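Local coordinates for putative polysaccharide biosynthesis protein with aminopeptidase-like domain (Clostridium acetobutylicum, PDB 3K9T) that binds one zinc ion per subunit, is probably involved in making modified polysaccharides, and is not expected to act as a peptidase despite its aminopeptidase-like domain, at residues Asp269-Met281 / Thr345-Arg357. Sequence-based numbering, arbitrary orientation.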
loop_
_atom_site.group_PDB
_atom_site.type_symbol
_atom_site.label_atom_id
_atom_site.label_comp_id
_atom_site.label_asym_id
_atom_site.label_seq_id
_atom_site.Cartn_x
_atom_site.Cartn_y
_atom_site.Cartn_z
ATOM N N ASP A 269 -10.145 6.490 7.570
ATOM C CA ASP A 269 -10.264 5.144 8.133
ATOM C C ASP A 269 -10.873 5.117 9.539
ATOM O O ASP A 269 -10.582 4.190 10.311
ATOM C CB ASP A 269 -8.884 4.451 8.099
ATOM C CG ASP A 269 -7.842 5.180 8.907
ATOM O OD1 ASP A 269 -8.098 6.325 9.406
ATOM O OD2 ASP A 269 -6.745 4.584 9.043
ATOM N N ALA A 270 -11.703 6.114 9.875
ATOM C CA ALA A 270 -12.391 6.163 11.182
ATOM C C ALA A 270 -13.355 4.989 11.258
ATOM O O ALA A 270 -13.643 4.356 10.248
ATOM C CB ALA A 270 -13.162 7.463 11.366
ATOM N N GLU A 271 -13.856 4.697 12.450
ATOM C CA GLU A 271 -14.743 3.563 12.608
ATOM C C GLU A 271 -15.946 3.604 11.658
ATOM O O GLU A 271 -16.256 2.579 11.003
ATOM C CB GLU A 271 -15.202 3.402 14.034
ATOM C CG GLU A 271 -15.862 2.051 14.229
ATOM C CD GLU A 271 -16.397 1.823 15.627
ATOM O OE1 GLU A 271 -15.923 2.525 16.560
ATOM O OE2 GLU A 271 -17.266 0.908 15.752
ATOM N N ILE A 272 -16.566 4.775 11.533
ATOM C CA ILE A 272 -17.722 4.922 10.639
ATOM C C ILE A 272 -17.347 4.610 9.173
ATOM O O ILE A 272 -18.105 3.974 8.479
ATOM C CB ILE A 272 -18.428 6.321 10.796
ATOM C CG1 ILE A 272 -19.745 6.368 10.017
ATOM C CG2 ILE A 272 -17.511 7.460 10.367
ATOM C CD1 ILE A 272 -20.716 5.266 10.375
ATOM N N ASP A 273 -16.166 5.021 8.719
ATOM C CA ASP A 273 -15.705 4.718 7.333
ATOM C C ASP A 273 -15.586 3.231 7.133
ATOM O O ASP A 273 -16.042 2.684 6.109
ATOM C CB ASP A 273 -14.318 5.310 7.054
ATOM C CG ASP A 273 -14.291 6.830 7.125
ATOM O OD1 ASP A 273 -15.202 7.480 6.556
ATOM O OD2 ASP A 273 -13.350 7.368 7.758
ATOM N N LYS A 274 -14.949 2.580 8.112
ATOM C CA LYS A 274 -14.701 1.147 8.063
ATOM C C LYS A 274 -16.029 0.425 8.106
ATOM O O LYS A 274 -16.224 -0.562 7.390
ATOM C CB LYS A 274 -13.762 0.718 9.203
ATOM C CG LYS A 274 -12.362 1.322 9.093
ATOM C CD LYS A 274 -11.249 0.374 8.783
ATOM C CE LYS A 274 -10.619 -0.174 10.097
ATOM N NZ LYS A 274 -9.156 -0.604 9.924
ATOM N N ILE A 275 -16.962 0.923 8.917
ATOM C CA ILE A 275 -18.273 0.252 9.037
ATOM C C ILE A 275 -19.049 0.415 7.722
ATOM O O ILE A 275 -19.510 -0.565 7.131
ATOM C CB ILE A 275 -19.122 0.800 10.199
ATOM C CG1 ILE A 275 -18.597 0.289 11.533
ATOM C CG2 ILE A 275 -20.603 0.425 10.034
ATOM C CD1 ILE A 275 -19.314 0.936 12.706
ATOM N N VAL A 276 -19.201 1.648 7.262
ATOM C CA VAL A 276 -19.963 1.838 6.022
ATOM C C VAL A 276 -19.345 1.070 4.828
ATOM O O VAL A 276 -20.074 0.476 4.053
ATOM C CB VAL A 276 -20.187 3.341 5.662
ATOM C CG1 VAL A 276 -20.783 3.459 4.238
ATOM C CG2 VAL A 276 -21.096 4.004 6.739
ATOM N N GLU A 277 -18.019 1.048 4.694
ATOM C CA GLU A 277 -17.431 0.372 3.515
ATOM C C GLU A 277 -17.606 -1.146 3.619
ATOM O O GLU A 277 -17.803 -1.795 2.617
ATOM C CB GLU A 277 -15.979 0.775 3.299
ATOM C CG GLU A 277 -15.809 2.283 2.995
ATOM C CD GLU A 277 -14.384 2.750 3.205
ATOM O OE1 GLU A 277 -13.466 2.001 2.818
ATOM O OE2 GLU A 277 -14.179 3.855 3.756
ATOM N N LYS A 278 -17.617 -1.680 4.843
ATOM C CA LYS A 278 -17.829 -3.100 5.070
ATOM C C LYS A 278 -19.265 -3.516 4.780
ATOM O O LYS A 278 -19.497 -4.622 4.268
ATOM C CB LYS A 278 -17.440 -3.489 6.511
ATOM C CG LYS A 278 -17.311 -5.008 6.770
ATOM C CD LYS A 278 -16.315 -5.678 5.807
ATOM C CE LYS A 278 -15.990 -7.084 6.269
ATOM N NZ LYS A 278 -15.479 -7.954 5.188
ATOM N N VAL A 279 -20.232 -2.648 5.097
ATOM C CA VAL A 279 -21.631 -2.911 4.739
ATOM C C VAL A 279 -21.783 -2.913 3.199
ATOM O O VAL A 279 -22.345 -3.867 2.611
ATOM C CB VAL A 279 -22.612 -1.925 5.412
ATOM C CG1 VAL A 279 -24.002 -2.099 4.849
ATOM C CG2 VAL A 279 -22.610 -2.075 6.997
ATOM N N LEU A 280 -21.232 -1.898 2.536
ATOM C CA LEU A 280 -21.319 -1.806 1.057
ATOM C C LEU A 280 -20.678 -2.997 0.353
ATOM O O LEU A 280 -21.238 -3.583 -0.615
ATOM C CB LEU A 280 -20.688 -0.500 0.551
ATOM C CG LEU A 280 -21.441 0.787 0.975
ATOM C CD1 LEU A 280 -20.586 2.009 0.671
ATOM C CD2 LEU A 280 -22.850 0.894 0.305
HETATM N N MSE A 281 -19.506 -3.368 0.857
HETATM C CA MSE A 281 -18.716 -4.455 0.284
HETATM C C MSE A 281 -19.535 -5.767 0.128
HETATM O O MSE A 281 -19.391 -6.524 -0.852
HETATM C CB MSE A 281 -17.511 -4.669 1.185
HETATM C CG MSE A 281 -16.600 -5.775 0.751
HETATM SE SE MSE A 281 -15.047 -5.872 1.930
HETATM C CE MSE A 281 -14.543 -3.952 2.026
ATOM N N THR A 345 -29.817 0.293 4.035
ATOM C CA THR A 345 -28.361 0.395 4.198
ATOM C C THR A 345 -27.997 1.170 5.480
ATOM O O THR A 345 -27.102 0.783 6.248
ATOM C CB THR A 345 -27.681 0.973 2.962
ATOM O OG1 THR A 345 -28.052 0.218 1.772
ATOM C CG2 THR A 345 -26.176 0.964 3.167
ATOM N N TYR A 346 -28.702 2.261 5.704
ATOM C CA TYR A 346 -28.514 3.041 6.909
ATOM C C TYR A 346 -28.806 2.169 8.118
ATOM O O TYR A 346 -28.053 2.197 9.090
ATOM C CB TYR A 346 -29.381 4.336 6.910
ATOM C CG TYR A 346 -28.693 5.568 6.320
ATOM C CD1 TYR A 346 -28.557 5.740 4.948
ATOM C CD2 TYR A 346 -28.215 6.586 7.144
ATOM C CE1 TYR A 346 -27.944 6.885 4.427
ATOM C CE2 TYR A 346 -27.602 7.727 6.636
ATOM C CZ TYR A 346 -27.453 7.871 5.284
ATOM O OH TYR A 346 -26.843 9.009 4.772
ATOM N N LEU A 347 -29.894 1.399 8.085
ATOM C CA LEU A 347 -30.206 0.520 9.219
ATOM C C LEU A 347 -29.104 -0.538 9.447
ATOM O O LEU A 347 -28.785 -0.891 10.594
ATOM C CB LEU A 347 -31.584 -0.142 9.032
ATOM C CG LEU A 347 -32.822 0.757 9.190
ATOM C CD1 LEU A 347 -34.079 -0.079 9.203
ATOM C CD2 LEU A 347 -32.740 1.589 10.472
ATOM N N GLU A 348 -28.530 -1.045 8.356
ATOM C CA GLU A 348 -27.466 -2.064 8.443
ATOM C C GLU A 348 -26.201 -1.451 9.025
ATOM O O GLU A 348 -25.456 -2.091 9.793
ATOM C CB GLU A 348 -27.160 -2.656 7.064
ATOM C CG GLU A 348 -26.297 -3.935 7.111
ATOM C CD GLU A 348 -26.950 -5.038 7.897
ATOM O OE1 GLU A 348 -28.193 -5.154 7.815
ATOM O OE2 GLU A 348 -26.233 -5.793 8.599
ATOM N N VAL A 349 -25.942 -0.211 8.619
ATOM C CA VAL A 349 -24.861 0.541 9.198
ATOM C C VAL A 349 -25.064 0.638 10.711
ATOM O O VAL A 349 -24.126 0.345 11.459
ATOM C CB VAL A 349 -24.702 1.903 8.539
ATOM C CG1 VAL A 349 -23.823 2.833 9.383
ATOM C CG2 VAL A 349 -24.135 1.705 7.155
ATOM N N ILE A 350 -26.284 1.001 11.137
ATOM C CA ILE A 350 -26.606 1.218 12.551
ATOM C C ILE A 350 -26.524 -0.091 13.302
ATOM O O ILE A 350 -25.943 -0.139 14.380
ATOM C CB ILE A 350 -27.975 1.917 12.763
ATOM C CG1 ILE A 350 -27.883 3.394 12.324
ATOM C CG2 ILE A 350 -28.397 1.816 14.217
ATOM C CD1 ILE A 350 -29.236 4.190 12.217
ATOM N N TYR A 351 -27.070 -1.155 12.721
ATOM C CA TYR A 351 -26.896 -2.502 13.282
ATOM C C TYR A 351 -25.401 -2.809 13.485
ATOM O O TYR A 351 -25.028 -3.353 14.505
ATOM C CB TYR A 351 -27.521 -3.563 12.363
ATOM C CG TYR A 351 -27.295 -5.010 12.788
ATOM C CD1 TYR A 351 -26.095 -5.680 12.501
ATOM C CD2 TYR A 351 -28.282 -5.714 13.456
ATOM C CE1 TYR A 351 -25.904 -6.998 12.886
ATOM C CE2 TYR A 351 -28.100 -7.053 13.841
ATOM C CZ TYR A 351 -26.917 -7.687 13.547
ATOM O OH TYR A 351 -26.732 -8.992 13.935
ATOM N N THR A 352 -24.546 -2.443 12.534
ATOM C CA THR A 352 -23.100 -2.730 12.657
ATOM C C THR A 352 -22.458 -1.893 13.785
ATOM O O THR A 352 -21.672 -2.388 14.600
ATOM C CB THR A 352 -22.375 -2.534 11.299
ATOM O OG1 THR A 352 -23.052 -3.285 10.280
ATOM C CG2 THR A 352 -20.931 -2.998 11.375
ATOM N N ILE A 353 -22.809 -0.620 13.827
ATOM C CA ILE A 353 -22.318 0.274 14.856
ATOM C C ILE A 353 -22.635 -0.299 16.221
ATOM O O ILE A 353 -21.783 -0.344 17.088
ATOM C CB ILE A 353 -22.988 1.659 14.754
ATOM C CG1 ILE A 353 -22.478 2.416 13.542
ATOM C CG2 ILE A 353 -22.766 2.495 16.041
ATOM C CD1 ILE A 353 -23.378 3.613 13.210
ATOM N N GLU A 354 -23.877 -0.732 16.391
ATOM C CA GLU A 354 -24.359 -1.210 17.683
ATOM C C GLU A 354 -23.741 -2.532 18.130
ATOM O O GLU A 354 -23.436 -2.702 19.298
ATOM C CB GLU A 354 -25.866 -1.382 17.583
ATOM C CG GLU A 354 -26.623 -0.091 17.591
ATOM C CD GLU A 354 -26.799 0.458 18.976
ATOM O OE1 GLU A 354 -27.184 -0.329 19.855
ATOM O OE2 GLU A 354 -26.553 1.675 19.177
ATOM N N ASN A 355 -23.563 -3.460 17.186
ATOM C CA ASN A 355 -23.034 -4.796 17.477
ATOM C C ASN A 355 -21.533 -5.011 17.276
ATOM O O ASN A 355 -21.080 -6.155 17.302
ATOM C CB ASN A 355 -23.798 -5.853 16.659
ATOM C CG ASN A 355 -25.252 -5.969 17.074
ATOM O OD1 ASN A 355 -25.543 -6.248 18.228
ATOM N ND2 ASN A 355 -26.175 -5.760 16.122
ATOM N N ASN A 356 -20.770 -3.937 17.081
ATOM C CA ASN A 356 -19.319 -4.036 16.896
ATOM C C ASN A 356 -18.607 -4.187 18.231
ATOM O O ASN A 356 -17.867 -3.303 18.647
ATOM C CB ASN A 356 -18.748 -2.801 16.159
ATOM C CG ASN A 356 -17.276 -2.976 15.762
ATOM O OD1 ASN A 356 -16.826 -4.096 15.574
ATOM N ND2 ASN A 356 -16.534 -1.872 15.620
ATOM N N ARG A 357 -18.764 -5.337 18.868
ATOM C CA ARG A 357 -18.154 -5.550 20.178
ATOM C C ARG A 357 -16.693 -6.036 20.121
ATOM O O ARG A 357 -16.166 -6.307 19.047
ATOM C CB ARG A 357 -19.045 -6.459 20.995
ATOM C CG ARG A 357 -20.339 -5.777 21.327
ATOM C CD ARG A 357 -21.372 -6.709 21.931
ATOM N NE ARG A 357 -22.656 -6.047 21.786
ATOM C CZ ARG A 357 -23.060 -5.024 22.534
ATOM N NH1 ARG A 357 -22.311 -4.550 23.534
ATOM N NH2 ARG A 357 -24.239 -4.476 22.289
HETATM O O HOH W 1 -19.501 0.873 17.678
#
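Val349 of helix 345-355 and Val279 of helix 271-281 each enter a hole in the other helix. Val349 sits among Ile272, Ile275, Val276 and Val279: Val349 CG1 faces Ile272 CD1 and Ile275 CG2, Val349 CG2 rests 3.8 Å from Val276 CG2, and that Val276 methyl touches both branches. In return, Val279 drops between Thr345, Glu348, Val349 and Thr352. Val279 CG1 lies on the aliphatic part of Glu348, 3.7 Å from Glu348 CG, and Val279 CG2 touches Thr352 OG1. Thr352 OG1 donates to Glu348 O at 2.7 Å, on the opposite face of the carbonyl from Thr352 N, a bond that holds the hydroxyl in place beside Val279 CG2. Glu348 OE2 forms a salt bridge with Arg417 NE.

This reciprocal knobs-into-holes packing joins two helices whose axes approach to 9.5 Å at 126°, within the aminopeptidase-like domain and away from its zinc site. Strand 260-263 of the large mixed sheet is touched by Val276, Leu280 and Thr345, and Leu406 of the winged helix-turn-helix region packs against Ile275.

Ile275 can be followed outward from CB. Its chi1 of -75° sets CG1 beside the backbone N and leaves CG2 opposite that N, where Ile275 CG2 slides past Thr352, 3.7 Å from Thr352 CB. CG1 passes near Thr352 CG2, and at the tip Ile275 CD1 meets Ile353 CG1 at 3.6 Å, where the two isoleucine side chains cross at about a right angle.

Beyond the apolar part, the extended Glu271 and Asn356 reach toward each other from opposite directions, their flat ends turned 68° apart. Asn356 ND2 donates to Glu271 OE2 at 2.9 Å, nearly straight; the acceptor lies in the amide plane, but the donor stands well above the carboxylate plane. A water gives one hydrogen to Glu271 OE2 and the other to Ile353 O, tying the same oxygen to the last turns of helix 345-355.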